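Local structure of fervidolysin (1R6V) at residues A[452-457]-A[461-466]; A[480-483]-A[487-490]; A[536-541]-A[548-553]. The protein degrades keratin into peptides as a subtilisin-like serine protease, which lets its thermophilic bacterium grow on native feathers. The protein carries 1 engineered substitution. All blocks are in the same frame, centred on the assembly; numbering follows the deposited sequence.

Interaction 1 (A[452-457]-A[461-466]); sequences VVVTDA and FGVPTV
D456 and F461 meet across the mouth of a tight loop, the carboxylate standing almost square to the ring, with 89° between their planes. OD2 of D456 comes in at the ring edge, near the ring plane, 3.7 Å from CD1 of F461. With CG of D456 set between its own backbone N and carbonyl carbon (chi1 53°), the carboxylate is turned to the backbone N of F461. OD1 accepts a weak hydrogen bond from that N (3.3 Å) and another from the backbone N of N460, so two successive backbone N-H groups grip it; OD2 is hydrogen-bonded to OG of S602. Backbone bonds close the loop as well: D456 N donates to F461 O at 3.0 Å, and V463 N gives V454 O a straighter bond of 2.9 Å, 167° at the hydrogen. Between these two bonds T455 and G462 form a single antiparallel bridge, a non-hydrogen-bonded pair, their CA atoms 4.1 Å apart. The contact lies in the connection between strands 446-455 and 466-471 of an Ig-like beta-sandwich, where the chain leaves one sheet and crosses to the other. Three valines line the inner side. CG2 of V463 rests on the backbone of T455, 3.6 Å from its carbonyl carbon, while CB of V463 lies beside CG1 of V454, the two side chains crossing obliquely. V454 and V466 instead approach tip to tip: CG2 of V454 reaches CG1 of V466 at 4.0 Å. V502 of strand 496-505 touches both V454 and V466, and F669 of strand 666-669 touches V463 and D456.

Interaction 2 (A[480-483]-A[487-490]); sequences AKTG and IARF
G483 and I487 close a short connection between strands 478-481 and 487-494, which belong to the two different sheets of the Ig-like beta-sandwich. One backbone hydrogen bond spans the segments: G483 N donates to I487 O at 3.0 Å, with 158° at the hydrogen, and comes from above the carbonyl plane, 44° out of it. The same oxygen takes a CA-H...O contact from T482 CA at 3.4 Å, so two neighbouring residues converge on it. The polar branch of T482 serves the adjoining loop: OG1 is hydrogen-bonded to V463 O and V466 N. R489 leaves the contact at its CB, and its NH2 forms a salt bridge with E449 OE2. Beyond the I487 carbonyl apolar contacts take over as the strands part into their sheets. The methyl CG2 of T482 meets CB of A488 at 3.9 Å, and CB of A480 lies 4.2 Å from the same A488 atom. V468 of strand 466-471 packs on both A488 and F490. CG of F490 stands anti to its carbonyl carbon (chi1 -65°), which carries the ring back to A480; there CZ comes within 3.6 Å of the A480 methyl, CB, which approaches the ring obliquely.

Interaction 3 (A[536-541]-A[548-553]); sequences ASFVGF and TQLNVN
L550 touches the faces of two phenylalanine rings of one bent strand, with different parts of its side chain. CD1 of L550 lies over one face of F538, 4.0 Å from the ring centroid. CG of L550 sits likewise over a face of F541, 4.0 Å from that centroid. Both are CH-pi contacts, and each is offset toward the ring's rim. The two rings can both reach one leucine because the chain turns a corner at V539 and G540, and because their first torsions differ: CG of F538 is anti to the carbonyl carbon (chi1 -58°), CG of F541 anti to the backbone N (chi1 -175°). Farther along, CG2 of V552 comes obliquely to the F538 ring, 3.5 Å from CE1, and its other methyl, CG1, meets CB of A536 at 4.0 Å. An alanine in place of F538 would strip the ring from both L550 CD1 and V552 CG2, and is likely to leave a gap between the strands at this point. The axes of the short strands 536-538 and 549-553 come within 9.2 Å, their directions 151° apart, a face-to-face spacing bridged by side chains, as expected between the two layers of a beta-sandwich. G540 and F541 both face Y498, forming a G1 beta bulge at the corner. Strand 535-543 is an edge strand of its four-stranded sheet, paired with strand 496-505, while strand 549-553 edges the opposing layer, parallel to strand 446-455.

Strand 446-455 ties the three contacts together, being the middle strand of its sheet between 487-494 and 549-553. On one flank V452 O accepts from A488 N of interaction 2 at 2.8 Å; on the other V453 N and V453 O pair with L550 O and V552 N of interaction 3. Interactions 1 and 2 also meet through their loops, P464 CB lying 3.5 Å from G483 O. Their centres are about 10 Å apart, against about 12 Å between 1 and 3. Interactions 2 and 3 do not touch, their nearest atoms lying about 6 Å apart. All three lie away from the calcium site and the inferred charge-relay site (D162, S381 and position 200, here an engineered alanine).

Interaction 1 (A[452-457]-A[461-466])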
ATOM      1  N   VAL A 452      -6.771 -13.364  -5.947  1.00 16.31           N
ATOM      2  CA  VAL A 452      -7.043 -14.438  -5.006  1.00 16.12           C
ATOM      3  C   VAL A 452      -8.326 -13.937  -4.342  1.00 16.88           C
ATOM      4  O   VAL A 452      -8.367 -12.827  -3.812  1.00 17.19           O
ATOM      5  CB  VAL A 452      -5.906 -14.643  -3.960  1.00 17.43           C
ATOM      6  CG1 VAL A 452      -6.321 -15.722  -2.946  1.00 17.26           C
ATOM      7  CG2 VAL A 452      -4.612 -15.101  -4.671  1.00 17.00           C
ATOM      8  N   VAL A 453      -9.381 -14.736  -4.435  1.00 16.69           N
ATOM      9  CA  VAL A 453     -10.679 -14.379  -3.869  1.00 17.68           C
ATOM     10  C   VAL A 453     -10.976 -15.329  -2.716  1.00 18.14           C
ATOM     11  O   VAL A 453     -11.133 -16.528  -2.932  1.00 18.17           O
ATOM     12  CB  VAL A 453     -11.802 -14.521  -4.918  1.00 19.32           C
ATOM     13  CG1 VAL A 453     -13.105 -13.951  -4.365  1.00 20.99           C
ATOM     14  CG2 VAL A 453     -11.413 -13.801  -6.215  1.00 20.49           C
ATOM     15  N   VAL A 454     -11.049 -14.794  -1.497  1.00 17.75           N
ATOM     16  CA  VAL A 454     -11.320 -15.611  -0.301  1.00 18.52           C
ATOM     17  C   VAL A 454     -12.757 -15.347   0.146  1.00 18.70           C
ATOM     18  O   VAL A 454     -13.139 -14.198   0.332  1.00 18.83           O
ATOM     19  CB  VAL A 454     -10.354 -15.236   0.854  1.00 18.39           C
ATOM     20  CG1 VAL A 454     -10.528 -16.202   2.042  1.00 16.80           C
ATOM     21  CG2 VAL A 454      -8.909 -15.259   0.354  1.00 19.02           C
ATOM     22  N   THR A 455     -13.546 -16.408   0.314  1.00 19.54           N
ATOM     23  CA  THR A 455     -14.945 -16.269   0.723  1.00 19.88           C
ATOM     24  C   THR A 455     -15.242 -17.253   1.843  1.00 19.39           C
ATOM     25  O   THR A 455     -14.364 -18.011   2.246  1.00 19.74           O
ATOM     26  CB  THR A 455     -15.914 -16.604  -0.425  1.00 19.87           C
ATOM     27  OG1 THR A 455     -15.683 -17.952  -0.855  1.00 22.83           O
ATOM     28  CG2 THR A 455     -15.712 -15.665  -1.599  1.00 19.81           C
ATOM     29  N   ASP A 456     -16.475 -17.229   2.344  1.00 20.76           N
ATOM     30  CA  ASP A 456     -16.863 -18.175   3.382  1.00 22.65           C
ATOM     31  C   ASP A 456     -17.072 -19.521   2.690  1.00 23.87           C
ATOM     32  O   ASP A 456     -16.881 -19.638   1.477  1.00 22.71           O
ATOM     33  CB  ASP A 456     -18.133 -17.715   4.129  1.00 23.72           C
ATOM     34  CG  ASP A 456     -19.293 -17.396   3.210  1.00 26.82           C
ATOM     35  OD1 ASP A 456     -19.257 -17.738   2.015  1.00 28.62           O
ATOM     36  OD2 ASP A 456     -20.276 -16.801   3.700  1.00 28.00           O
ATOM     37  N   ALA A 457     -17.464 -20.533   3.454  1.00 24.63           N
ATOM     38  CA  ALA A 457     -17.643 -21.887   2.927  1.00 27.16           C
ATOM     39  C   ALA A 457     -18.503 -22.033   1.674  1.00 27.54           C
ATOM     40  O   ALA A 457     -18.120 -22.739   0.738  1.00 27.92           O
ATOM     41  CB  ALA A 457     -18.179 -22.796   4.031  1.00 27.57           C
ATOM     42  N   PHE A 461     -20.041 -14.721   0.878  1.00 24.55           N
ATOM     43  CA  PHE A 461     -19.461 -13.451   1.284  1.00 23.33           C
ATOM     44  C   PHE A 461     -17.943 -13.443   1.227  1.00 21.44           C
ATOM     45  O   PHE A 461     -17.296 -14.410   1.611  1.00 20.59           O
ATOM     46  CB  PHE A 461     -19.890 -13.104   2.715  1.00 25.55           C
ATOM     47  CG  PHE A 461     -21.346 -12.760   2.851  1.00 27.31           C
ATOM     48  CD1 PHE A 461     -22.285 -13.739   3.160  1.00 28.96           C
ATOM     49  CD2 PHE A 461     -21.777 -11.449   2.668  1.00 28.38           C
ATOM     50  CE1 PHE A 461     -23.634 -13.414   3.287  1.00 28.91           C
ATOM     51  CE2 PHE A 461     -23.125 -11.115   2.792  1.00 29.89           C
ATOM     52  CZ  PHE A 461     -24.054 -12.099   3.103  1.00 28.75           C
ATOM     53  N   GLY A 462     -17.372 -12.342   0.742  1.00 20.01           N
ATOM     54  CA  GLY A 462     -15.926 -12.249   0.706  1.00 19.85           C
ATOM     55  C   GLY A 462     -15.400 -11.981   2.113  1.00 19.17           C
ATOM     56  O   GLY A 462     -16.057 -11.304   2.912  1.00 18.99           O
ATOM     57  N   VAL A 463     -14.212 -12.489   2.421  1.00 17.70           N
ATOM     58  CA  VAL A 463     -13.610 -12.302   3.742  1.00 15.95           C
ATOM     59  C   VAL A 463     -12.541 -11.216   3.641  1.00 15.70           C
ATOM     60  O   VAL A 463     -11.544 -11.362   2.929  1.00 16.10           O
ATOM     61  CB  VAL A 463     -12.943 -13.606   4.260  1.00 15.06           C
ATOM     62  CG1 VAL A 463     -12.504 -13.431   5.695  1.00 16.72           C
ATOM     63  CG2 VAL A 463     -13.898 -14.777   4.122  1.00 15.72           C
ATOM     64  N   PRO A 464     -12.735 -10.107   4.358  1.00 15.69           N
ATOM     65  CA  PRO A 464     -11.778  -9.002   4.331  1.00 15.97           C
ATOM     66  C   PRO A 464     -10.576  -9.126   5.263  1.00 16.39           C
ATOM     67  O   PRO A 464     -10.641  -9.769   6.311  1.00 16.30           O
ATOM     68  CB  PRO A 464     -12.649  -7.794   4.673  1.00 16.89           C
ATOM     69  CG  PRO A 464     -13.634  -8.367   5.636  1.00 19.98           C
ATOM     70  CD  PRO A 464     -13.978  -9.725   5.060  1.00 15.53           C
ATOM     71  N   THR A 465      -9.488  -8.477   4.854  1.00 15.12           N
ATOM     72  CA  THR A 465      -8.225  -8.431   5.591  1.00 15.07           C
ATOM     73  C   THR A 465      -7.506  -9.766   5.739  1.00 16.93           C
ATOM     74  O   THR A 465      -6.781  -9.991   6.710  1.00 17.23           O
ATOM     75  CB  THR A 465      -8.383  -7.777   7.001  1.00 15.07           C
ATOM     76  OG1 THR A 465      -8.991  -8.699   7.914  1.00 15.07           O
ATOM     77  CG2 THR A 465      -9.243  -6.520   6.906  1.00 14.05           C
ATOM     78  N   VAL A 466      -7.725 -10.655   4.781  1.00 16.69           N
ATOM     79  CA  VAL A 466      -7.039 -11.941   4.780  1.00 15.53           C
ATOM     80  C   VAL A 466      -5.714 -11.668   4.067  1.00 16.31           C
ATOM     81  O   VAL A 466      -5.685 -11.005   3.020  1.00 15.17           O
ATOM     82  CB  VAL A 466      -7.858 -12.995   4.012  1.00 15.76           C
ATOM     83  CG1 VAL A 466      -7.015 -14.252   3.773  1.00 16.36           C
ATOM     84  CG2 VAL A 466      -9.107 -13.355   4.820  1.00 17.43           C
TER

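Interaction 2 (A[480-483]-A[487-490])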
ATOM      1  N   ALA A 480      -0.478  -9.125  -0.535  1.00 17.36           N
ATOM      2  CA  ALA A 480      -1.631  -8.229  -0.594  1.00 17.10           C
ATOM      3  C   ALA A 480      -2.671  -8.696   0.410  1.00 18.28           C
ATOM      4  O   ALA A 480      -2.701  -9.858   0.804  1.00 18.85           O
ATOM      5  CB  ALA A 480      -2.238  -8.210  -1.989  1.00 16.39           C
ATOM      6  N   LYS A 481      -3.535  -7.784   0.819  1.00 17.68           N
ATOM      7  CA  LYS A 481      -4.583  -8.124   1.770  1.00 18.10           C
ATOM      8  C   LYS A 481      -5.931  -8.065   1.061  1.00 17.43           C
ATOM      9  O   LYS A 481      -6.161  -7.183   0.232  1.00 17.70           O
ATOM     10  CB  LYS A 481      -4.545  -7.124   2.916  1.00 20.59           C
ATOM     11  CG  LYS A 481      -3.186  -7.070   3.586  1.00 26.30           C
ATOM     12  CD  LYS A 481      -3.107  -5.993   4.653  1.00 31.29           C
ATOM     13  CE  LYS A 481      -3.678  -6.473   5.968  1.00 34.08           C
ATOM     14  NZ  LYS A 481      -3.469  -5.450   7.037  1.00 37.87           N
ATOM     15  N   THR A 482      -6.837  -8.982   1.379  1.00 16.25           N
ATOM     16  CA  THR A 482      -8.132  -8.951   0.713  1.00 15.73           C
ATOM     17  C   THR A 482      -8.929  -7.730   1.144  1.00 16.01           C
ATOM     18  O   THR A 482      -8.843  -7.294   2.291  1.00 15.56           O
ATOM     19  CB  THR A 482      -8.976 -10.224   0.986  1.00 15.67           C
ATOM     20  OG1 THR A 482      -9.221 -10.348   2.392  1.00 15.34           O
ATOM     21  CG2 THR A 482      -8.249 -11.482   0.473  1.00 15.51           C
ATOM     22  N   GLY A 483      -9.693  -7.178   0.206  1.00 16.71           N
ATOM     23  CA  GLY A 483     -10.518  -6.020   0.503  1.00 17.07           C
ATOM     24  C   GLY A 483     -11.886  -6.466   0.992  1.00 17.64           C
ATOM     25  O   GLY A 483     -12.098  -7.657   1.257  1.00 17.00           O
ATOM     26  N   ILE A 487     -11.310  -9.911  -2.207  1.00 16.25           N
ATOM     27  CA  ILE A 487     -10.347 -10.012  -3.292  1.00 16.69           C
ATOM     28  C   ILE A 487      -9.004  -9.358  -3.013  1.00 16.60           C
ATOM     29  O   ILE A 487      -8.941  -8.232  -2.528  1.00 17.47           O
ATOM     30  CB  ILE A 487     -10.944  -9.414  -4.585  1.00 18.22           C
ATOM     31  CG1 ILE A 487     -12.234 -10.161  -4.937  1.00 19.29           C
ATOM     32  CG2 ILE A 487      -9.926  -9.502  -5.729  1.00 18.34           C
ATOM     33  CD1 ILE A 487     -13.109  -9.462  -5.954  1.00 22.84           C
ATOM     34  N   ALA A 488      -7.927 -10.087  -3.303  1.00 14.67           N
ATOM     35  CA  ALA A 488      -6.573  -9.558  -3.163  1.00 15.32           C
ATOM     36  C   ALA A 488      -6.138  -9.546  -4.627  1.00 15.92           C
ATOM     37  O   ALA A 488      -6.133 -10.593  -5.282  1.00 16.44           O
ATOM     38  CB  ALA A 488      -5.687 -10.502  -2.345  1.00 15.90           C
ATOM     39  N   ARG A 489      -5.799  -8.366  -5.136  1.00 15.60           N
ATOM     40  CA  ARG A 489      -5.426  -8.209  -6.538  1.00 16.18           C
ATOM     41  C   ARG A 489      -3.939  -8.045  -6.712  1.00 14.70           C
ATOM     42  O   ARG A 489      -3.301  -7.290  -5.978  1.00 13.91           O
ATOM     43  CB  ARG A 489      -6.107  -6.973  -7.147  1.00 19.20           C
ATOM     44  CG  ARG A 489      -7.603  -6.876  -6.922  1.00 26.12           C
ATOM     45  CD  ARG A 489      -8.153  -5.590  -7.544  1.00 31.61           C
ATOM     46  NE  ARG A 489      -8.211  -5.667  -9.003  1.00 37.71           N
ATOM     47  CZ  ARG A 489      -8.853  -4.799  -9.783  1.00 40.35           C
ATOM     48  NH1 ARG A 489      -9.504  -3.768  -9.252  1.00 41.84           N
ATOM     49  NH2 ARG A 489      -8.858  -4.970 -11.100  1.00 41.02           N
ATOM     50  N   PHE A 490      -3.399  -8.734  -7.718  1.00 12.83           N
ATOM     51  CA  PHE A 490      -1.972  -8.681  -8.020  1.00 13.57           C
ATOM     52  C   PHE A 490      -1.776  -8.264  -9.476  1.00 12.53           C
ATOM     53  O   PHE A 490      -1.710  -9.114 -10.351  1.00 11.91           O
ATOM     54  CB  PHE A 490      -1.347 -10.066  -7.801  1.00 12.63           C
ATOM     55  CG  PHE A 490      -1.392 -10.520  -6.366  1.00 12.74           C
ATOM     56  CD1 PHE A 490      -2.530 -11.126  -5.844  1.00 11.48           C
ATOM     57  CD2 PHE A 490      -0.301 -10.311  -5.536  1.00 13.27           C
ATOM     58  CE1 PHE A 490      -2.582 -11.518  -4.505  1.00 12.95           C
ATOM     59  CE2 PHE A 490      -0.338 -10.696  -4.196  1.00 13.72           C
ATOM     60  CZ  PHE A 490      -1.481 -11.300  -3.682  1.00 11.45           C
TER

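Interaction 3 (A[536-541]-A[548-553])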
ATOM      1  N   ALA A 536      -4.838 -21.434   4.639  1.00 25.08           N
ATOM      2  CA  ALA A 536      -4.877 -22.319   3.484  1.00 25.34           C
ATOM      3  C   ALA A 536      -3.560 -22.154   2.744  1.00 26.01           C
ATOM      4  O   ALA A 536      -2.976 -21.074   2.737  1.00 24.23           O
ATOM      5  CB  ALA A 536      -6.038 -21.952   2.568  1.00 26.67           C
ATOM      6  N   SER A 537      -3.078 -23.234   2.143  1.00 25.48           N
ATOM      7  CA  SER A 537      -1.839 -23.163   1.397  1.00 25.24           C
ATOM      8  C   SER A 537      -2.062 -23.899   0.090  1.00 25.03           C
ATOM      9  O   SER A 537      -2.739 -24.926   0.052  1.00 23.42           O
ATOM     10  CB  SER A 537      -0.694 -23.806   2.182  1.00 28.56           C
ATOM     11  OG  SER A 537      -0.930 -25.180   2.391  1.00 32.69           O
ATOM     12  N   PHE A 538      -1.518 -23.343  -0.986  1.00 23.02           N
ATOM     13  CA  PHE A 538      -1.642 -23.943  -2.307  1.00 23.70           C
ATOM     14  C   PHE A 538      -0.235 -24.017  -2.869  1.00 24.24           C
ATOM     15  O   PHE A 538       0.279 -23.035  -3.397  1.00 23.30           O
ATOM     16  CB  PHE A 538      -2.540 -23.076  -3.194  1.00 23.45           C
ATOM     17  CG  PHE A 538      -3.917 -22.865  -2.631  1.00 25.23           C
ATOM     18  CD1 PHE A 538      -4.148 -21.888  -1.665  1.00 25.44           C
ATOM     19  CD2 PHE A 538      -4.974 -23.682  -3.027  1.00 24.12           C
ATOM     20  CE1 PHE A 538      -5.418 -21.733  -1.097  1.00 26.66           C
ATOM     21  CE2 PHE A 538      -6.245 -23.536  -2.468  1.00 26.69           C
ATOM     22  CZ  PHE A 538      -6.470 -22.560  -1.499  1.00 25.75           C
ATOM     23  N   VAL A 539       0.385 -25.190  -2.744  1.00 23.30           N
ATOM     24  CA  VAL A 539       1.758 -25.406  -3.200  1.00 23.27           C
ATOM     25  C   VAL A 539       1.842 -25.654  -4.703  1.00 22.76           C
ATOM     26  O   VAL A 539       1.020 -26.371  -5.265  1.00 23.43           O
ATOM     27  CB  VAL A 539       2.392 -26.609  -2.438  1.00 23.53           C
ATOM     28  CG1 VAL A 539       3.789 -26.906  -2.969  1.00 24.30           C
ATOM     29  CG2 VAL A 539       2.459 -26.291  -0.958  1.00 24.69           C
ATOM     30  N   GLY A 540       2.840 -25.051  -5.343  1.00 21.50           N
ATOM     31  CA  GLY A 540       3.009 -25.224  -6.776  1.00 22.19           C
ATOM     32  C   GLY A 540       1.837 -24.739  -7.605  1.00 21.93           C
ATOM     33  O   GLY A 540       1.456 -25.365  -8.607  1.00 22.28           O
ATOM     34  N   PHE A 541       1.235 -23.628  -7.194  1.00 20.62           N
ATOM     35  CA  PHE A 541       0.108 -23.106  -7.953  1.00 20.19           C
ATOM     36  C   PHE A 541       0.679 -22.356  -9.153  1.00 19.44           C
ATOM     37  O   PHE A 541       1.586 -21.547  -9.002  1.00 18.79           O
ATOM     38  CB  PHE A 541      -0.739 -22.140  -7.116  1.00 19.57           C
ATOM     39  CG  PHE A 541      -1.973 -21.663  -7.826  1.00 21.32           C
ATOM     40  CD1 PHE A 541      -3.158 -22.400  -7.775  1.00 21.74           C
ATOM     41  CD2 PHE A 541      -1.945 -20.496  -8.577  1.00 19.86           C
ATOM     42  CE1 PHE A 541      -4.292 -21.973  -8.465  1.00 23.41           C
ATOM     43  CE2 PHE A 541      -3.066 -20.065  -9.267  1.00 20.64           C
ATOM     44  CZ  PHE A 541      -4.247 -20.804  -9.213  1.00 20.27           C
ATOM     45  N   THR A 548      -5.711 -17.017 -13.981  1.00 15.97           N
ATOM     46  CA  THR A 548      -5.612 -15.675 -13.410  1.00 16.33           C
ATOM     47  C   THR A 548      -6.355 -15.456 -12.108  1.00 16.71           C
ATOM     48  O   THR A 548      -6.406 -14.330 -11.600  1.00 15.75           O
ATOM     49  CB  THR A 548      -6.140 -14.632 -14.395  1.00 17.62           C
ATOM     50  OG1 THR A 548      -7.535 -14.856 -14.624  1.00 18.17           O
ATOM     51  CG2 THR A 548      -5.397 -14.729 -15.722  1.00 19.01           C
ATOM     52  N   GLN A 549      -6.927 -16.517 -11.569  1.00 17.57           N
ATOM     53  CA  GLN A 549      -7.669 -16.400 -10.328  1.00 19.55           C
ATOM     54  C   GLN A 549      -7.600 -17.657  -9.486  1.00 19.81           C
ATOM     55  O   GLN A 549      -7.662 -18.765 -10.010  1.00 19.05           O
ATOM     56  CB  GLN A 549      -9.130 -16.091 -10.632  1.00 22.14           C
ATOM     57  CG  GLN A 549      -9.938 -15.758  -9.394  1.00 25.96           C
ATOM     58  CD  GLN A 549     -11.329 -15.298  -9.737  1.00 28.35           C
ATOM     59  OE1 GLN A 549     -12.288 -16.053  -9.621  1.00 30.87           O
ATOM     60  NE2 GLN A 549     -11.445 -14.051 -10.173  1.00 29.23           N
ATOM     61  N   LEU A 550      -7.474 -17.469  -8.175  1.00 19.05           N
ATOM     62  CA  LEU A 550      -7.432 -18.576  -7.221  1.00 20.93           C
ATOM     63  C   LEU A 550      -8.564 -18.289  -6.242  1.00 21.05           C
ATOM     64  O   LEU A 550      -8.609 -17.210  -5.653  1.00 17.88           O
ATOM     65  CB  LEU A 550      -6.106 -18.589  -6.459  1.00 22.26           C
ATOM     66  CG  LEU A 550      -5.627 -19.855  -5.733  1.00 27.54           C
ATOM     67  CD1 LEU A 550      -4.980 -19.451  -4.436  1.00 24.73           C
ATOM     68  CD2 LEU A 550      -6.746 -20.835  -5.487  1.00 26.23           C
ATOM     69  N   ASN A 551      -9.477 -19.243  -6.086  1.00 20.72           N
ATOM     70  CA  ASN A 551     -10.604 -19.073  -5.174  1.00 22.27           C
ATOM     71  C   ASN A 551     -10.339 -19.894  -3.927  1.00 22.77           C
ATOM     72  O   ASN A 551      -9.976 -21.066  -4.015  1.00 21.96           O
ATOM     73  CB  ASN A 551     -11.911 -19.550  -5.820  1.00 23.54           C
ATOM     74  CG  ASN A 551     -12.229 -18.820  -7.106  1.00 26.11           C
ATOM     75  OD1 ASN A 551     -12.402 -17.604  -7.114  1.00 26.99           O
ATOM     76  ND2 ASN A 551     -12.301 -19.563  -8.210  1.00 28.94           N
ATOM     77  N   VAL A 552     -10.524 -19.272  -2.766  1.00 21.69           N
ATOM     78  CA  VAL A 552     -10.301 -19.936  -1.492  1.00 22.47           C
ATOM     79  C   VAL A 552     -11.596 -19.873  -0.684  1.00 23.93           C
ATOM     80  O   VAL A 552     -12.232 -18.820  -0.589  1.00 22.76           O
ATOM     81  CB  VAL A 552      -9.161 -19.236  -0.704  1.00 21.00           C
ATOM     82  CG1 VAL A 552      -8.932 -19.941   0.619  1.00 21.85           C
ATOM     83  CG2 VAL A 552      -7.879 -19.228  -1.531  1.00 21.85           C
ATOM     84  N   ASN A 553     -12.001 -21.009  -0.128  1.00 25.22           N
ATOM     85  CA  ASN A 553     -13.221 -21.059   0.667  1.00 26.81           C
ATOM     86  C   ASN A 553     -12.889 -21.438   2.101  1.00 25.89           C
ATOM     87  O   ASN A 553     -12.463 -22.559   2.377  1.00 25.23           O
ATOM     88  CB  ASN A 553     -14.199 -22.073   0.070  1.00 30.43           C
ATOM     89  CG  ASN A 553     -14.696 -21.660  -1.299  1.00 33.29           C
ATOM     90  OD1 ASN A 553     -15.538 -20.773  -1.424  1.00 36.68           O
ATOM     91  ND2 ASN A 553     -14.166 -22.292  -2.335  1.00 36.76           N
TER